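Local structure of cystathionine gamma-synthase (6LD7) at residues S343-P348 with L371-G376; V286-L291 with A309-E314; P157-L162 with N185-P190. The protein probably uses pyridoxal 5'-phosphate to form cystathionine on the pathway to methionine, and may also have cystathionine-cleaving activity. The protein carries 1 engineered substitution. One frame throughout, in Å; residues are numbered along the deposited sequence.

In the fold
Interactions 1 and 2 share one five-stranded mixed sheet, their centres about 11 Å apart. Strands 370-374 and 310-315 are neighbours in it, joined by backbone bonds such as Leu373 N to Met311 O (2.7 Å). Interaction 3 belongs to loops of the seven-stranded sheet, its centre about 11 Å from that of interaction 2 and 13 Å from that of interaction 1. Ser312 OG bonds to Pro160 O (2.7 Å), and Leu162 CD2 packs 3.5 Å from Met310 O, so residues 157-162 touch the smaller sheet at strand 310-315. A triethylene glycol, probably from the crystallisation liquor, hydrogen-bonds Arg372 and lies about 6 Å from the Asn159 side chain. Lys209 is predicted to carry the cofactor.

Interaction 1 of 3, residues S343-P348 with L371-G376; sequences SLIAHP and LRLSIG
Ile345 lies between the side chains of Leu371 and Leu373, and its atoms trace the apolar side of this strand pair. Ile345 CB stands 4.0 Å from Arg372 O. The first torsion sets CG1 opposite the backbone N (chi1 -173°), and Ile345 CG1 comes within 3.6 Å of Arg372 O as it leaves the backbone. Ile345 CD1, at the tip, meets two methyl groups: Leu373 CD2 at 3.8 Å, from a side chain lying alongside and pointing the same way, and Leu371 CD2 at 4.1 Å, from one that crosses at a slant. Leu371 CD2 also rests at the edge of the His347 ring, near its plane. Phe325 of helix 319-327 closes over Ile345 and Leu371.

The backbones form an antiparallel pair (159° between strand directions) inside the smaller mixed sheet of this fold-type I pyridoxal-phosphate enzyme. Leu344 with Ser374 and Ala346 with Arg372 are hydrogen-bonded pairs, each closed by two N-H to O=C bonds, while Ile345 with Leu373 is the non-hydrogen-bonded pair between them. The bond from Leu344 N to Ser374 O is 2.9 Å long.

On the Leu344, Ala346 and Ser374 face, Arg372 bends at its third torsion, and its NH2 passes 3.9 Å from Ala346 CB before hydrogen-bonding a bound triethylene glycol, probably from the crystallisation liquor. Ser374 OG receives Gly339 N. Beyond the ladder, Gly376 N donates to Ser343 OG at 2.8 Å (154° at the hydrogen), and this hydroxyl also pairs with Glu378 OE1.

Interaction 2 of 3, residues V286-L291 with A309-E314; sequences VYFPGL and AMMSFE
Tyr287 reaches along the neighbouring strand to Glu314, where its OH donates to OE1 at 2.6 Å. The carboxylate oxygen lies in the plane of the ring, at its edge, but the hydroxyl approaches from above the carboxylate plane, 55° out of it. CG of Tyr287 sits beside the backbone N and opposite the carbonyl carbon (chi1 -62°), a setting that lays the near edge of the ring along Ser312, with CD2 4.1 Å from Ser312 CB. The Tyr287 backbone is held on the same residue: its N donates to Ser312 O at 2.7 Å, and its O receives Ser312 N at 3.1 Å.

These two bonds make Tyr287 and Ser312 an antiparallel hydrogen-bonded pair, next to the non-hydrogen-bonded pair of Val286 and Phe313. Strand 283-287 is the outermost strand of the smaller mixed sheet on this side within the chain, and it ends here in a type I turn from Phe288 to Leu291.

At the turn, Met311 and Phe288 form a Met-aromatic contact. Met311 CE lies 4.0 Å from the Phe288 ring centroid and 16° off its normal, a CH-pi approach over the face, whereas Met311 SD is 5.2 Å from the same centroid, oblique to the ring. Gly290 N lies over the opposite face, 3.5 Å above the plane. The ring edge meets backbone: CD1 of Phe288 is 3.5 Å from Met310 O, which lies in the ring plane. Asp271 and Ala274 of helix 259-277 also pack against Phe288.

Interaction 3 of 3, residues P157-L162 with N185-P190; sequences PSNPLL and NTFLSP
Phe187 has its first torsion at -111°, off the staggered positions, and this turns its ring toward Asn159. The two side chains cross at about a right angle, and Asn159 CB comes within 3.3 Å of Phe187 CZ, a tight approach oblique to the ring. Both loops follow adjacent parallel strands, 151-155 and 180-184, of the large sheet, with helix 167-176 making the beta-alpha-beta crossover between them. They therefore lie at the C-terminal ends of the strands, where fold-type I pyridoxal-phosphate enzymes place their active site.

Other atoms of the ring also meet residues 157-162. Phe187 CD2 is 3.9 Å from Pro157 O, Phe187 CE2 is 3.9 Å from Ser158 O, and Leu162 CD2 sits at the ring edge, near its plane, 4.3 Å from Phe187 CE2. Cis peptide bonds precede both Pro157 and Pro160, and a weak bond from Leu162 N to Ser158 O closes the turn of chain. Ser158 OG is taken by Arg163 N. On the backbone side of Phe187, where Pro157 CD is 4.1 Å from Phe187 CB, the Pro157 ring crosses Leu188 at about a right angle, and Pro157 CD packs 3.6 Å from Leu188 CD1.

Interaction 1 of 3, residues S343-P348 with L371-G376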
loop_
_atom_site.group_PDB
_atom_site.type_symbol
_atom_site.label_atom_id
_atom_site.label_comp_id
_atom_site.label_asym_id
_atom_site.label_seq_id
_atom_site.Cartn_x
_atom_site.Cartn_y
_atom_site.Cartn_z
ATOM N N SER C 343 3.989 -3.633 23.711
ATOM C CA SER C 343 4.875 -4.395 24.637
ATOM C C SER C 343 4.854 -5.892 24.256
ATOM O O SER C 343 3.766 -6.468 24.001
ATOM C CB SER C 343 4.499 -4.178 26.045
ATOM O OG SER C 343 4.636 -2.805 26.455
ATOM N N LEU C 344 6.036 -6.492 24.270
ATOM C CA LEU C 344 6.229 -7.919 23.986
ATOM C C LEU C 344 7.000 -8.534 25.135
ATOM O O LEU C 344 7.771 -7.843 25.798
ATOM C CB LEU C 344 7.055 -8.048 22.711
ATOM C CG LEU C 344 6.463 -7.428 21.442
ATOM C CD1 LEU C 344 7.315 -7.725 20.234
ATOM C CD2 LEU C 344 5.066 -7.904 21.159
ATOM N N ILE C 345 6.775 -9.805 25.362
ATOM C CA ILE C 345 7.586 -10.668 26.251
ATOM C C ILE C 345 8.067 -11.884 25.462
ATOM O O ILE C 345 7.322 -12.378 24.555
ATOM C CB ILE C 345 6.750 -11.051 27.472
ATOM C CG1 ILE C 345 7.618 -11.796 28.474
ATOM C CG2 ILE C 345 5.462 -11.808 27.097
ATOM C CD1 ILE C 345 7.001 -11.792 29.848
ATOM N N ALA C 346 9.296 -12.325 25.741
ATOM C CA ALA C 346 9.900 -13.538 25.155
ATOM C C ALA C 346 10.597 -14.294 26.284
ATOM O O ALA C 346 11.033 -13.642 27.260
ATOM C CB ALA C 346 10.864 -13.180 24.047
ATOM N N HIS C 347 10.577 -15.615 26.202
ATOM C CA HIS C 347 11.278 -16.567 27.116
ATOM C C HIS C 347 12.489 -17.143 26.388
ATOM O O HIS C 347 12.313 -18.028 25.557
ATOM C CB HIS C 347 10.272 -17.624 27.558
ATOM C CG HIS C 347 10.861 -18.632 28.483
ATOM N ND1 HIS C 347 11.042 -19.977 28.109
ATOM C CD2 HIS C 347 11.440 -18.473 29.693
ATOM C CE1 HIS C 347 11.618 -20.615 29.129
ATOM N NE2 HIS C 347 11.848 -19.712 30.126
ATOM N N PRO C 348 13.724 -16.600 26.549
ATOM C CA PRO C 348 14.839 -17.075 25.721
ATOM C C PRO C 348 15.048 -18.611 25.656
ATOM O O PRO C 348 15.269 -19.180 24.589
ATOM C CB PRO C 348 15.991 -16.297 26.327
ATOM C CG PRO C 348 15.345 -14.929 26.702
ATOM C CD PRO C 348 14.057 -15.408 27.355
ATOM N N LEU C 371 13.234 -13.965 31.571
ATOM C CA LEU C 371 12.219 -13.374 30.666
ATOM C C LEU C 371 12.764 -12.057 30.138
ATOM O O LEU C 371 13.448 -11.346 30.899
ATOM C CB LEU C 371 10.895 -13.185 31.414
ATOM C CG LEU C 371 10.140 -14.480 31.741
ATOM C CD1 LEU C 371 9.088 -14.253 32.803
ATOM C CD2 LEU C 371 9.491 -15.037 30.489
ATOM N N ARG C 372 12.532 -11.801 28.855
ATOM C CA ARG C 372 12.904 -10.563 28.152
ATOM C C ARG C 372 11.659 -9.752 27.827
ATOM O O ARG C 372 10.709 -10.288 27.264
ATOM C CB ARG C 372 13.722 -10.882 26.916
ATOM C CG ARG C 372 14.298 -9.635 26.280
ATOM C CD ARG C 372 14.902 -9.986 24.925
ATOM N NE ARG C 372 13.827 -10.172 23.948
ATOM C CZ ARG C 372 14.033 -10.633 22.723
ATOM N NH1 ARG C 372 15.265 -10.835 22.324
ATOM N NH2 ARG C 372 13.030 -10.713 21.865
ATOM N N LEU C 373 11.711 -8.473 28.194
ATOM C CA LEU C 373 10.685 -7.509 27.876
ATOM C C LEU C 373 11.179 -6.565 26.818
ATOM O O LEU C 373 12.215 -5.944 27.010
ATOM C CB LEU C 373 10.326 -6.696 29.126
ATOM C CG LEU C 373 9.849 -7.487 30.301
ATOM C CD1 LEU C 373 9.494 -6.549 31.451
ATOM C CD2 LEU C 373 8.650 -8.330 29.965
ATOM N N SER C 374 10.294 -6.327 25.851
ATOM C CA SER C 374 10.392 -5.184 24.919
ATOM C C SER C 374 9.257 -4.243 25.311
ATOM O O SER C 374 8.098 -4.549 25.034
ATOM C CB SER C 374 10.308 -5.590 23.482
ATOM O OG SER C 374 10.218 -4.437 22.635
ATOM N N ILE C 375 9.577 -3.185 26.024
ATOM C CA ILE C 375 8.565 -2.317 26.666
ATOM C C ILE C 375 8.092 -1.303 25.637
ATOM O O ILE C 375 8.903 -0.600 24.999
ATOM C CB ILE C 375 9.159 -1.719 27.935
ATOM C CG1 ILE C 375 9.370 -2.877 28.929
ATOM C CG2 ILE C 375 8.276 -0.613 28.500
ATOM C CD1 ILE C 375 10.405 -2.593 29.919
ATOM N N GLY C 376 6.791 -1.313 25.453
ATOM C CA GLY C 376 6.109 -0.428 24.491
ATOM C C GLY C 376 5.716 0.917 25.094
ATOM O O GLY C 376 6.370 1.384 26.092
#

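Interaction 2 of 3, residues V286-L291 with A309-E314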
loop_
_atom_site.group_PDB
_atom_site.type_symbol
_atom_site.label_atom_id
_atom_site.label_comp_id
_atom_site.label_asym_id
_atom_site.label_seq_id
_atom_site.Cartn_x
_atom_site.Cartn_y
_atom_site.Cartn_z
ATOM N N VAL C 286 17.839 -8.350 37.613
ATOM C CA VAL C 286 17.339 -7.515 36.508
ATOM C C VAL C 286 18.536 -7.141 35.651
ATOM O O VAL C 286 19.556 -6.750 36.225
ATOM C CB VAL C 286 16.629 -6.269 37.007
ATOM C CG1 VAL C 286 16.078 -5.476 35.816
ATOM C CG2 VAL C 286 15.511 -6.640 37.921
ATOM N N TYR C 287 18.372 -7.234 34.342
ATOM C CA TYR C 287 19.414 -6.894 33.363
ATOM C C TYR C 287 18.903 -5.651 32.646
ATOM O O TYR C 287 17.987 -5.765 31.832
ATOM C CB TYR C 287 19.687 -8.087 32.437
ATOM C CG TYR C 287 20.195 -9.329 33.120
ATOM C CD1 TYR C 287 21.537 -9.484 33.467
ATOM C CD2 TYR C 287 19.301 -10.328 33.482
ATOM C CE1 TYR C 287 21.977 -10.611 34.172
ATOM C CE2 TYR C 287 19.708 -11.454 34.154
ATOM C CZ TYR C 287 21.049 -11.608 34.480
ATOM O OH TYR C 287 21.368 -12.789 35.078
ATOM N N PHE C 288 19.384 -4.499 33.043
ATOM C CA PHE C 288 18.907 -3.189 32.523
ATOM C C PHE C 288 19.975 -2.138 32.778
ATOM O O PHE C 288 20.325 -1.903 33.910
ATOM C CB PHE C 288 17.615 -2.706 33.167
ATOM C CG PHE C 288 17.091 -1.406 32.605
ATOM C CD1 PHE C 288 16.780 -1.286 31.269
ATOM C CD2 PHE C 288 16.870 -0.302 33.434
ATOM C CE1 PHE C 288 16.246 -0.095 30.777
ATOM C CE2 PHE C 288 16.354 0.885 32.940
ATOM C CZ PHE C 288 16.051 0.996 31.616
ATOM N N PRO C 289 20.471 -1.478 31.728
ATOM C CA PRO C 289 21.616 -0.601 31.878
ATOM C C PRO C 289 21.314 0.638 32.745
ATOM O O PRO C 289 22.241 1.276 33.175
ATOM C CB PRO C 289 21.941 -0.230 30.439
ATOM C CG PRO C 289 21.402 -1.417 29.612
ATOM C CD PRO C 289 20.100 -1.738 30.311
ATOM N N GLY C 290 20.043 0.969 32.906
ATOM C CA GLY C 290 19.568 2.050 33.786
ATOM C C GLY C 290 19.870 1.879 35.265
ATOM O O GLY C 290 19.777 2.836 35.973
ATOM N N LEU C 291 20.027 0.659 35.745
ATOM C CA LEU C 291 20.170 0.348 37.157
ATOM C C LEU C 291 21.636 0.549 37.489
ATOM O O LEU C 291 22.529 0.042 36.764
ATOM C CB LEU C 291 19.738 -1.103 37.375
ATOM C CG LEU C 291 18.240 -1.359 37.241
ATOM C CD1 LEU C 291 17.990 -2.848 37.396
ATOM C CD2 LEU C 291 17.452 -0.502 38.260
ATOM N N ALA C 309 14.779 0.603 26.350
ATOM C CA ALA C 309 13.505 0.026 26.795
ATOM C C ALA C 309 13.510 -1.493 26.634
ATOM O O ALA C 309 12.446 -2.098 26.707
ATOM C CB ALA C 309 12.386 0.727 26.075
ATOM N N MET C 310 14.658 -2.104 26.417
ATOM C CA MET C 310 14.818 -3.580 26.533
ATOM C C MET C 310 15.362 -3.898 27.921
ATOM O O MET C 310 16.270 -3.239 28.390
ATOM C CB MET C 310 15.813 -4.133 25.512
ATOM C CG MET C 310 15.434 -3.828 24.041
ATOM S SD MET C 310 13.824 -4.547 23.572
ATOM C CE MET C 310 14.292 -6.269 23.892
ATOM N N MET C 311 14.833 -4.931 28.509
ATOM C CA MET C 311 15.381 -5.481 29.744
ATOM C C MET C 311 14.990 -6.954 29.857
ATOM O O MET C 311 14.052 -7.446 29.176
ATOM C CB MET C 311 14.879 -4.676 30.958
ATOM C CG MET C 311 13.498 -4.961 31.365
ATOM S SD MET C 311 13.019 -3.918 32.828
ATOM C CE MET C 311 13.169 -2.280 32.122
ATOM N N SER C 312 15.742 -7.638 30.681
ATOM C CA SER C 312 15.492 -9.028 31.100
ATOM C C SER C 312 15.484 -9.116 32.608
ATOM O O SER C 312 16.150 -8.316 33.240
ATOM C CB SER C 312 16.552 -9.952 30.500
ATOM O OG SER C 312 16.361 -9.970 29.113
ATOM N N PHE C 313 14.894 -10.184 33.132
ATOM C CA PHE C 313 14.827 -10.467 34.562
ATOM C C PHE C 313 14.619 -11.977 34.760
ATOM O O PHE C 313 13.994 -12.673 33.913
ATOM C CB PHE C 313 13.765 -9.543 35.207
ATOM C CG PHE C 313 12.336 -9.945 34.967
ATOM C CD1 PHE C 313 11.697 -9.565 33.824
ATOM C CD2 PHE C 313 11.697 -10.823 35.815
ATOM C CE1 PHE C 313 10.419 -9.984 33.543
ATOM C CE2 PHE C 313 10.397 -11.232 35.556
ATOM C CZ PHE C 313 9.748 -10.776 34.441
ATOM N N GLU C 314 15.233 -12.495 35.809
ATOM C CA GLU C 314 15.119 -13.909 36.255
ATOM C C GLU C 314 14.029 -14.011 37.296
ATOM O O GLU C 314 14.123 -13.342 38.312
ATOM C CB GLU C 314 16.430 -14.379 36.846
ATOM C CG GLU C 314 17.417 -14.638 35.748
ATOM C CD GLU C 314 18.822 -14.905 36.220
ATOM O OE1 GLU C 314 19.741 -14.845 35.340
ATOM O OE2 GLU C 314 18.964 -15.191 37.464
#

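Interaction 3 of 3, residues P157-L162 with N185-P190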
loop_
_atom_site.group_PDB
_atom_site.type_symbol
_atom_site.label_atom_id
_atom_site.label_comp_id
_atom_site.label_asym_id
_atom_site.label_seq_id
_atom_site.Cartn_x
_atom_site.Cartn_y
_atom_site.Cartn_z
ATOM N N PRO C 157 23.859 -2.388 23.290
ATOM C CA PRO C 157 23.890 -3.469 24.268
ATOM C C PRO C 157 23.604 -4.840 23.662
ATOM O O PRO C 157 22.947 -4.905 22.620
ATOM C CB PRO C 157 22.689 -3.150 25.193
ATOM C CG PRO C 157 22.451 -1.694 24.997
ATOM C CD PRO C 157 22.741 -1.509 23.530
ATOM N N SER C 158 24.001 -5.886 24.362
ATOM C CA SER C 158 23.849 -7.284 23.915
ATOM C C SER C 158 22.437 -7.746 24.310
ATOM O O SER C 158 21.793 -7.140 25.167
ATOM C CB SER C 158 24.995 -8.155 24.514
ATOM O OG SER C 158 24.634 -8.596 25.826
ATOM N N ASN C 159 21.991 -8.832 23.743
ATOM C CA ASN C 159 20.650 -9.380 23.948
ATOM C C ASN C 159 20.858 -10.818 24.391
ATOM O O ASN C 159 21.639 -11.476 23.750
ATOM C CB ASN C 159 19.840 -9.306 22.658
ATOM C CG ASN C 159 18.717 -10.325 22.772
ATOM O OD1 ASN C 159 18.881 -11.487 22.398
ATOM N ND2 ASN C 159 17.733 -10.047 23.578
ATOM N N PRO C 160 20.258 -11.388 25.464
ATOM C CA PRO C 160 19.290 -10.710 26.313
ATOM C C PRO C 160 19.830 -10.112 27.635
ATOM O O PRO C 160 19.009 -9.722 28.481
ATOM C CB PRO C 160 18.319 -11.886 26.592
ATOM C CG PRO C 160 19.283 -13.031 26.825
ATOM C CD PRO C 160 20.400 -12.824 25.788
ATOM N N LEU C 161 21.145 -10.130 27.862
ATOM C CA LEU C 161 21.706 -9.700 29.180
ATOM C C LEU C 161 22.166 -8.237 29.187
ATOM O O LEU C 161 22.625 -7.831 30.220
ATOM C CB LEU C 161 22.834 -10.614 29.628
ATOM C CG LEU C 161 22.492 -12.105 29.671
ATOM C CD1 LEU C 161 23.714 -12.887 30.126
ATOM C CD2 LEU C 161 21.326 -12.387 30.569
ATOM N N LEU C 162 21.998 -7.480 28.121
ATOM C CA LEU C 162 22.295 -6.021 28.058
ATOM C C LEU C 162 23.713 -5.731 28.556
ATOM O O LEU C 162 23.888 -4.730 29.181
ATOM C CB LEU C 162 21.167 -5.325 28.853
ATOM C CG LEU C 162 19.924 -5.329 27.967
ATOM C CD1 LEU C 162 18.793 -6.148 28.443
ATOM C CD2 LEU C 162 19.586 -3.982 27.468
ATOM N N ASN C 185 23.662 -1.414 15.815
ATOM C CA ASN C 185 23.026 -0.377 16.653
ATOM C C ASN C 185 21.487 -0.559 16.706
ATOM O O ASN C 185 20.767 0.373 17.038
ATOM C CB ASN C 185 23.413 1.002 16.109
ATOM C CG ASN C 185 23.244 2.138 17.126
ATOM O OD1 ASN C 185 22.951 3.306 16.730
ATOM N ND2 ASN C 185 23.344 1.784 18.400
ATOM N N THR C 186 20.999 -1.770 16.489
ATOM C CA THR C 186 19.574 -2.082 16.406
ATOM C C THR C 186 18.886 -1.769 17.718
ATOM O O THR C 186 17.846 -1.134 17.635
ATOM C CB THR C 186 19.324 -3.543 16.035
ATOM O OG1 THR C 186 19.852 -3.744 14.733
ATOM C CG2 THR C 186 17.861 -3.882 16.065
ATOM N N PHE C 187 19.481 -2.166 18.852
ATOM C CA PHE C 187 18.813 -2.155 20.171
ATOM C C PHE C 187 18.520 -0.725 20.590
ATOM O O PHE C 187 17.536 -0.483 21.251
ATOM C CB PHE C 187 19.617 -2.840 21.254
ATOM C CG PHE C 187 19.063 -4.130 21.765
ATOM C CD1 PHE C 187 18.572 -5.094 20.889
ATOM C CD2 PHE C 187 19.091 -4.409 23.128
ATOM C CE1 PHE C 187 18.081 -6.301 21.373
ATOM C CE2 PHE C 187 18.605 -5.624 23.611
ATOM C CZ PHE C 187 18.094 -6.564 22.734
ATOM N N LEU C 188 19.346 0.226 20.264
ATOM C CA LEU C 188 19.124 1.609 20.799
ATOM C C LEU C 188 18.657 2.594 19.707
ATOM O O LEU C 188 18.142 3.702 20.053
ATOM C CB LEU C 188 20.433 2.161 21.401
ATOM C CG LEU C 188 20.871 1.481 22.688
ATOM C CD1 LEU C 188 22.248 2.005 23.139
ATOM C CD2 LEU C 188 19.833 1.798 23.746
ATOM N N SER C 189 18.941 2.317 18.442
ATOM C CA SER C 189 18.623 3.210 17.306
ATOM C C SER C 189 19.571 4.376 17.338
ATOM O O SER C 189 20.158 4.709 18.361
ATOM C CB SER C 189 17.160 3.691 17.326
ATOM O OG SER C 189 16.986 4.930 18.054
ATOM N N PRO C 190 19.565 5.157 16.255
ATOM C CA PRO C 190 20.421 6.318 16.159
ATOM C C PRO C 190 20.025 7.433 17.107
ATOM O O PRO C 190 20.854 8.291 17.382
ATOM C CB PRO C 190 20.233 6.814 14.741
ATOM C CG PRO C 190 19.597 5.630 14.005
ATOM C CD PRO C 190 18.768 4.910 15.029
#